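Long-range contacts in NADP-dependent glyceraldehyde-3-phosphate dehydrogenase (Bacillus halodurans, PDB 3PRL), which probably catalyses the NADP-dependent, non-phosphorylating oxidation of glyceraldehyde 3-phosphate, as a member of the aldehyde dehydrogenase family: residues G262-D270 with T294-V305; L274-V282 with Q308-V317. One frame throughout, in Å; residues are numbered along the deposited sequence.

In the fold
Contacts 1 and 2 belong to one beta-alpha-beta unit: strand 264-268, helix 274-286, strand 296-302, with helix 303-317 following on. Contact 1 is the strand pair, mostly buried within a mixed sheet, and it runs on backbone hydrogen bonds plus a cluster of charged side chains at the end nearer the predicted active-site residue E259. Contact 2 joins the two helices lying on the sheet; it is apolar in the middle, with one buried asparagine bond and charges only at the rim, away from the cofactor site and the predicted active site. The two meet directly: I281 presses on A266, while L309 reaches both V268 and V301, so strands and helices share a single apolar layer.

Contact 1: residues G262-D270 with T294-V305; sequences GKDPAIVLD and TAIKRVFVQDSV
R298 comes edge-on to the backbone of K263, with K263 O close to the guanidinium plane. NE and NH2 both donate to that one oxygen, at 3.1 and 2.8 Å; NH2 lies in the carbonyl plane, whereas NE sits above it. The bend at chi3 (-70°) turns the guanidinium toward the neighbouring strand, and the side chains of K263 and R298 cross at about a right angle, K263 CG 3.5 Å from R298 NE. An alanine in place of R298 would probably leave K263 O without either of its side-chain donors and open a gap beside K263 CG. K263 NZ binds V382 O and E385 O, and through a water K297 O.

K297 reaches back along G262, its NZ 2.9 Å from G262 O and well above the carbonyl plane; E386 supplies its salt bridge. D264 OD2 takes the A295 N-H at 2.9 Å on its anti side, tilted 30° out of the carboxylate plane, while OD1 accepts from Q415 N.

Further along, the strands run parallel, the pair of a beta-alpha-beta crossover through helix 274-286 in a mixed sheet of the aldehyde dehydrogenase fold, with regular backbone bonds from A266 N on R298 O to Q302 N on V268 O. On one face P265 CB meets the F300 ring at its edge, 3.5 Å from CE2. On the other, A266 CB packs on I296 CG2, and V268 on V299 and V301.

Backbone bonds thus hold the middle, with apolar side chains on both faces, while at the G262 end lysine and arginine donors satisfy buried carbonyls.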
# COMPACT_ATOMS: atom_id res chain seq x y z
N GLY D 262 7.98 5.38 30.58
CA GLY D 262 6.64 4.83 30.67
C GLY D 262 6.24 4.60 32.10
O GLY D 262 7.08 4.49 32.99
N LYS D 263 4.93 4.57 32.33
CA LYS D 263 4.42 3.91 33.54
C LYS D 263 3.28 2.99 33.09
O LYS D 263 2.10 3.27 33.35
CB LYS D 263 3.98 4.95 34.57
CG LYS D 263 3.74 4.44 36.00
CD LYS D 263 5.02 4.36 36.85
CE LYS D 263 4.65 3.98 38.29
NZ LYS D 263 5.81 3.86 39.23
N ASP D 264 3.63 1.92 32.36
CA ASP D 264 2.62 1.02 31.78
C ASP D 264 1.74 0.39 32.88
O ASP D 264 2.26 -0.18 33.83
CB ASP D 264 3.22 -0.09 30.88
CG ASP D 264 4.10 0.45 29.74
OD1 ASP D 264 3.88 1.58 29.25
OD2 ASP D 264 5.04 -0.29 29.34
N PRO D 265 0.42 0.55 32.78
CA PRO D 265 -0.48 -0.11 33.73
C PRO D 265 -0.82 -1.53 33.32
O PRO D 265 -0.85 -1.86 32.12
CB PRO D 265 -1.75 0.73 33.68
CG PRO D 265 -1.72 1.35 32.27
CD PRO D 265 -0.27 1.59 31.98
N ALA D 266 -1.05 -2.37 34.32
CA ALA D 266 -1.66 -3.66 34.08
C ALA D 266 -3.06 -3.53 34.65
O ALA D 266 -3.23 -3.15 35.81
CB ALA D 266 -0.90 -4.74 34.80
N ILE D 267 -4.06 -3.79 33.82
CA ILE D 267 -5.44 -3.77 34.27
C ILE D 267 -5.95 -5.20 34.36
O ILE D 267 -5.88 -5.94 33.37
CB ILE D 267 -6.32 -2.90 33.34
CG1 ILE D 267 -5.71 -1.49 33.24
CG2 ILE D 267 -7.76 -2.89 33.83
CD1 ILE D 267 -6.48 -0.49 32.39
N VAL D 268 -6.42 -5.58 35.55
CA VAL D 268 -6.91 -6.93 35.81
C VAL D 268 -8.38 -6.88 36.27
O VAL D 268 -8.69 -6.43 37.37
CB VAL D 268 -6.02 -7.66 36.86
CG1 VAL D 268 -6.18 -9.16 36.74
CG2 VAL D 268 -4.54 -7.28 36.68
N LEU D 269 -9.28 -7.31 35.38
CA LEU D 269 -10.72 -7.36 35.68
C LEU D 269 -11.12 -8.69 36.32
O LEU D 269 -10.33 -9.62 36.36
CB LEU D 269 -11.56 -7.07 34.43
CG LEU D 269 -11.43 -5.68 33.79
CD1 LEU D 269 -12.34 -5.54 32.56
CD2 LEU D 269 -11.68 -4.57 34.80
N ASP D 270 -12.36 -8.76 36.81
CA ASP D 270 -12.89 -9.94 37.55
C ASP D 270 -12.78 -11.28 36.80
O ASP D 270 -12.42 -12.30 37.41
CB ASP D 270 -14.33 -9.65 38.01
CG ASP D 270 -15.17 -10.91 38.23
OD1 ASP D 270 -14.63 -12.00 38.50
OD2 ASP D 270 -16.42 -10.79 38.15
N THR D 294 9.52 0.30 28.36
CA THR D 294 8.36 -0.55 28.17
C THR D 294 8.41 -1.71 29.18
O THR D 294 9.27 -2.59 29.10
CB THR D 294 8.31 -1.08 26.74
OG1 THR D 294 8.78 -0.07 25.83
CG2 THR D 294 6.89 -1.46 26.37
N ALA D 295 7.47 -1.67 30.12
CA ALA D 295 7.38 -2.61 31.24
C ALA D 295 6.18 -2.22 32.07
O ALA D 295 5.91 -1.04 32.25
CB ALA D 295 8.63 -2.55 32.10
N ILE D 296 5.49 -3.23 32.60
CA ILE D 296 4.41 -3.00 33.54
C ILE D 296 4.98 -2.45 34.86
O ILE D 296 5.87 -3.03 35.46
CB ILE D 296 3.64 -4.31 33.79
CG1 ILE D 296 2.89 -4.77 32.52
CG2 ILE D 296 2.75 -4.20 35.03
CD1 ILE D 296 1.69 -3.94 32.13
N LYS D 297 4.46 -1.31 35.29
CA LYS D 297 4.97 -0.66 36.49
C LYS D 297 3.85 -0.26 37.43
O LYS D 297 4.10 0.41 38.40
CB LYS D 297 5.78 0.58 36.12
CG LYS D 297 7.11 0.30 35.45
CD LYS D 297 7.58 1.54 34.79
CE LYS D 297 8.88 1.33 34.06
NZ LYS D 297 8.86 2.15 32.80
N ARG D 298 2.64 -0.70 37.13
CA ARG D 298 1.42 -0.33 37.85
C ARG D 298 0.39 -1.43 37.67
O ARG D 298 0.09 -1.80 36.53
CB ARG D 298 0.81 0.93 37.23
CG ARG D 298 1.19 2.26 37.83
CD ARG D 298 0.20 3.32 37.34
NE ARG D 298 0.34 3.65 35.92
CZ ARG D 298 -0.28 4.66 35.32
NH1 ARG D 298 -1.09 5.47 36.02
NH2 ARG D 298 -0.09 4.88 34.02
N VAL D 299 -0.16 -1.95 38.76
CA VAL D 299 -1.30 -2.85 38.62
C VAL D 299 -2.58 -2.24 39.19
O VAL D 299 -2.71 -2.06 40.39
CB VAL D 299 -1.07 -4.23 39.29
CG1 VAL D 299 -2.29 -5.13 39.05
CG2 VAL D 299 0.21 -4.89 38.78
N PHE D 300 -3.52 -1.92 38.30
CA PHE D 300 -4.88 -1.64 38.74
C PHE D 300 -5.64 -2.96 38.71
O PHE D 300 -5.89 -3.51 37.64
CB PHE D 300 -5.57 -0.63 37.80
CG PHE D 300 -4.86 0.68 37.67
CD1 PHE D 300 -4.89 1.62 38.70
CD2 PHE D 300 -4.17 1.00 36.50
CE1 PHE D 300 -4.24 2.84 38.57
CE2 PHE D 300 -3.52 2.21 36.37
CZ PHE D 300 -3.55 3.14 37.39
N VAL D 301 -6.00 -3.48 39.88
CA VAL D 301 -6.69 -4.77 39.97
C VAL D 301 -8.05 -4.65 40.64
O VAL D 301 -8.17 -4.04 41.71
CB VAL D 301 -5.82 -5.86 40.69
CG1 VAL D 301 -5.47 -5.46 42.11
CG2 VAL D 301 -6.51 -7.22 40.67
N GLN D 302 -9.08 -5.22 40.03
CA GLN D 302 -10.43 -5.15 40.58
C GLN D 302 -10.48 -5.78 41.97
O GLN D 302 -9.79 -6.77 42.22
CB GLN D 302 -11.44 -5.83 39.65
CG GLN D 302 -12.82 -5.22 39.75
CD GLN D 302 -13.86 -5.98 38.97
OE1 GLN D 302 -14.10 -5.70 37.80
NE2 GLN D 302 -14.49 -6.95 39.62
N ASP D 303 -11.27 -5.19 42.86
CA ASP D 303 -11.35 -5.66 44.25
C ASP D 303 -11.77 -7.13 44.42
O ASP D 303 -11.17 -7.85 45.23
CB ASP D 303 -12.22 -4.73 45.12
CG ASP D 303 -13.52 -4.31 44.44
OD1 ASP D 303 -14.47 -5.12 44.36
OD2 ASP D 303 -13.59 -3.14 44.00
N SER D 304 -12.76 -7.58 43.66
CA SER D 304 -13.30 -8.95 43.78
C SER D 304 -12.29 -10.07 43.52
O SER D 304 -12.54 -11.24 43.84
CB SER D 304 -14.53 -9.12 42.87
OG SER D 304 -14.21 -8.89 41.51
N VAL D 305 -11.14 -9.71 42.94
CA VAL D 305 -10.12 -10.68 42.53
C VAL D 305 -8.72 -10.31 43.04
O VAL D 305 -7.76 -11.04 42.80
CB VAL D 305 -10.08 -10.87 40.98
CG1 VAL D 305 -11.22 -11.76 40.51
CG2 VAL D 305 -10.10 -9.52 40.25
O HOH W 1 6.74 1.32 39.07
O HOH W 2 6.32 1.49 31.68

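Contact 2: residues L274-V282 with Q308-V317; sequences LKLTASQIV and QLVANIKELV
A278 is the knob of this helix pair: its CB drops into a hole formed by L309, N312, I313 and L316, nearest to N312 CB at 3.5 Å. The small methyl lets the backbones come close there, the CA atoms of A278 and I313 being 5.1 Å apart. The segment axes approach to 8.8 Å and cross at -47°.

Apolar contacts extend from this point in both directions. L309 CD1 lies against the first turn of the other helix, 3.7 Å from A278 N, and also touches T277 CG2; with its CG anti to the backbone N (chi1 174°), the branch reaches across to that turn. L274 lies obliquely over L309 and Q308, CD2 against L309 CB and CD1 against Q308 CG. L316 CD1 covers the peptide after A278, 3.5 Å from A278 O. At the far end V282 CG2 touches both I313 CG2 and V317 CG2, which lie on the same side of it, each 3.9 Å away, and the V282 and I313 side chains run alongside each other, pointing opposite ways.

Polar contacts are few. N312, itself buried, gives a weak hydrogen bond from ND2 to L274 O at 3.3 Å, an oxygen already used by A278 N. Within its own helix, N312 OD1 accepts a weak bond from Q308 NE2. Toward the exposed rim, K275 NZ and E315 OE2 are oppositely charged but stay beyond salt-bridge distance.

Both helices belong to an alpha/beta layer on one face of the sheet, I281 on A266 and L309 on V268, the second directly following its strand. Cohesion here therefore comes mainly from close-fitting carbon around an alanine, with N312 adding a modest polar link and the charged pair probably contributing only a diffuse attraction.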
# COMPACT_ATOMS: atom_id res chain seq x y z
N LEU D 274 -5.98 -15.48 36.35
CA LEU D 274 -5.05 -14.83 37.26
C LEU D 274 -3.68 -15.51 37.33
O LEU D 274 -2.73 -14.92 37.84
CB LEU D 274 -5.67 -14.70 38.66
CG LEU D 274 -7.05 -14.05 38.76
CD1 LEU D 274 -7.76 -14.48 40.03
CD2 LEU D 274 -6.98 -12.53 38.67
N LYS D 275 -3.59 -16.73 36.83
CA LYS D 275 -2.30 -17.42 36.74
C LYS D 275 -1.45 -16.81 35.63
O LYS D 275 -0.33 -16.37 35.88
CB LYS D 275 -2.48 -18.93 36.52
CG LYS D 275 -2.77 -19.73 37.79
CD LYS D 275 -1.62 -19.62 38.79
CE LYS D 275 -1.96 -20.32 40.11
NZ LYS D 275 -0.88 -20.13 41.12
N LEU D 276 -2.01 -16.76 34.42
CA LEU D 276 -1.40 -16.11 33.25
C LEU D 276 -1.13 -14.62 33.47
O LEU D 276 -0.05 -14.11 33.12
CB LEU D 276 -2.29 -16.33 32.01
CG LEU D 276 -1.89 -15.77 30.63
CD1 LEU D 276 -0.47 -16.19 30.22
CD2 LEU D 276 -2.91 -16.21 29.56
N THR D 277 -2.10 -13.91 34.03
CA THR D 277 -1.91 -12.50 34.38
C THR D 277 -0.73 -12.33 35.34
O THR D 277 0.18 -11.56 35.05
CB THR D 277 -3.18 -11.89 35.00
OG1 THR D 277 -4.29 -12.09 34.13
CG2 THR D 277 -2.98 -10.40 35.26
N ALA D 278 -0.74 -13.05 36.46
CA ALA D 278 0.34 -12.96 37.44
C ALA D 278 1.71 -13.20 36.80
O ALA D 278 2.69 -12.51 37.10
CB ALA D 278 0.10 -13.93 38.61
N SER D 279 1.77 -14.19 35.91
CA SER D 279 3.00 -14.54 35.23
C SER D 279 3.43 -13.46 34.21
O SER D 279 4.59 -13.08 34.19
CB SER D 279 2.88 -15.91 34.56
OG SER D 279 4.13 -16.31 34.07
N GLN D 280 2.49 -12.97 33.40
CA GLN D 280 2.80 -11.87 32.47
C GLN D 280 3.26 -10.62 33.23
O GLN D 280 4.27 -10.00 32.88
CB GLN D 280 1.60 -11.54 31.56
CG GLN D 280 1.28 -12.60 30.46
CD GLN D 280 2.37 -12.71 29.37
OE1 GLN D 280 2.49 -11.86 28.50
NE2 GLN D 280 3.15 -13.78 29.43
N ILE D 281 2.53 -10.28 34.29
CA ILE D 281 2.87 -9.13 35.14
C ILE D 281 4.31 -9.18 35.67
O ILE D 281 5.07 -8.24 35.45
CB ILE D 281 1.83 -8.91 36.28
CG1 ILE D 281 0.52 -8.38 35.70
CG2 ILE D 281 2.32 -7.90 37.31
CD1 ILE D 281 0.70 -7.43 34.55
N VAL D 282 4.68 -10.27 36.34
CA VAL D 282 6.02 -10.40 36.91
C VAL D 282 7.13 -10.44 35.84
O VAL D 282 8.11 -9.71 35.96
CB VAL D 282 6.12 -11.60 37.87
CG1 VAL D 282 7.57 -11.85 38.27
CG2 VAL D 282 5.26 -11.35 39.10
N GLN D 308 -6.44 -12.80 45.37
CA GLN D 308 -5.92 -13.99 44.69
C GLN D 308 -4.77 -13.69 43.73
O GLN D 308 -3.80 -14.43 43.70
CB GLN D 308 -7.05 -14.77 44.00
CG GLN D 308 -6.64 -16.16 43.51
CD GLN D 308 -5.90 -16.98 44.57
OE1 GLN D 308 -6.51 -17.58 45.45
NE2 GLN D 308 -4.57 -17.00 44.47
N LEU D 309 -4.88 -12.62 42.94
CA LEU D 309 -3.82 -12.24 42.00
C LEU D 309 -2.53 -11.85 42.74
O LEU D 309 -1.45 -12.32 42.40
CB LEU D 309 -4.28 -11.09 41.10
CG LEU D 309 -3.21 -10.50 40.16
CD1 LEU D 309 -2.95 -11.43 38.98
CD2 LEU D 309 -3.59 -9.09 39.70
N VAL D 310 -2.68 -11.00 43.75
CA VAL D 310 -1.54 -10.51 44.54
C VAL D 310 -0.89 -11.63 45.35
O VAL D 310 0.30 -11.55 45.68
CB VAL D 310 -1.94 -9.26 45.38
CG1 VAL D 310 -2.65 -9.64 46.66
CG2 VAL D 310 -0.72 -8.41 45.67
N ALA D 311 -1.66 -12.67 45.65
CA ALA D 311 -1.14 -13.91 46.20
C ALA D 311 -0.25 -14.64 45.18
O ALA D 311 0.87 -15.04 45.49
CB ALA D 311 -2.28 -14.83 46.70
N ASN D 312 -0.76 -14.78 43.95
CA ASN D 312 0.01 -15.42 42.88
C ASN D 312 1.29 -14.64 42.60
O ASN D 312 2.39 -15.20 42.64
CB ASN D 312 -0.81 -15.55 41.59
CG ASN D 312 -2.18 -16.16 41.81
OD1 ASN D 312 -2.40 -16.97 42.72
ND2 ASN D 312 -3.13 -15.78 40.96
N ILE D 313 1.14 -13.33 42.35
CA ILE D 313 2.27 -12.42 42.15
C ILE D 313 3.35 -12.55 43.24
O ILE D 313 4.53 -12.67 42.93
CB ILE D 313 1.81 -10.96 42.02
CG1 ILE D 313 0.92 -10.80 40.78
CG2 ILE D 313 3.03 -10.02 41.96
CD1 ILE D 313 0.05 -9.56 40.80
N LYS D 314 2.94 -12.52 44.52
CA LYS D 314 3.89 -12.73 45.62
C LYS D 314 4.74 -13.99 45.41
O LYS D 314 5.96 -13.95 45.58
CB LYS D 314 3.17 -12.79 46.98
CG LYS D 314 4.09 -13.02 48.19
CD LYS D 314 3.39 -12.67 49.50
CE LYS D 314 3.95 -13.45 50.70
NZ LYS D 314 5.32 -13.01 51.11
N GLU D 315 4.09 -15.08 45.02
CA GLU D 315 4.76 -16.38 44.87
C GLU D 315 5.87 -16.34 43.82
O GLU D 315 7.00 -16.74 44.10
CB GLU D 315 3.75 -17.49 44.54
CG GLU D 315 4.35 -18.91 44.50
CD GLU D 315 3.71 -19.80 43.45
OE1 GLU D 315 3.45 -20.99 43.76
OE2 GLU D 315 3.46 -19.33 42.32
N LEU D 316 5.53 -15.85 42.62
CA LEU D 316 6.49 -15.79 41.52
C LEU D 316 7.66 -14.86 41.85
O LEU D 316 8.80 -15.15 41.51
CB LEU D 316 5.81 -15.38 40.20
CG LEU D 316 4.61 -16.20 39.70
CD1 LEU D 316 3.81 -15.40 38.69
CD2 LEU D 316 5.00 -17.56 39.12
N VAL D 317 7.37 -13.76 42.55
CA VAL D 317 8.37 -12.78 42.97
C VAL D 317 9.40 -13.37 43.95
O VAL D 317 10.61 -13.10 43.84
CB VAL D 317 7.69 -11.51 43.55
CG1 VAL D 317 8.58 -10.76 44.53
CG2 VAL D 317 7.24 -10.58 42.40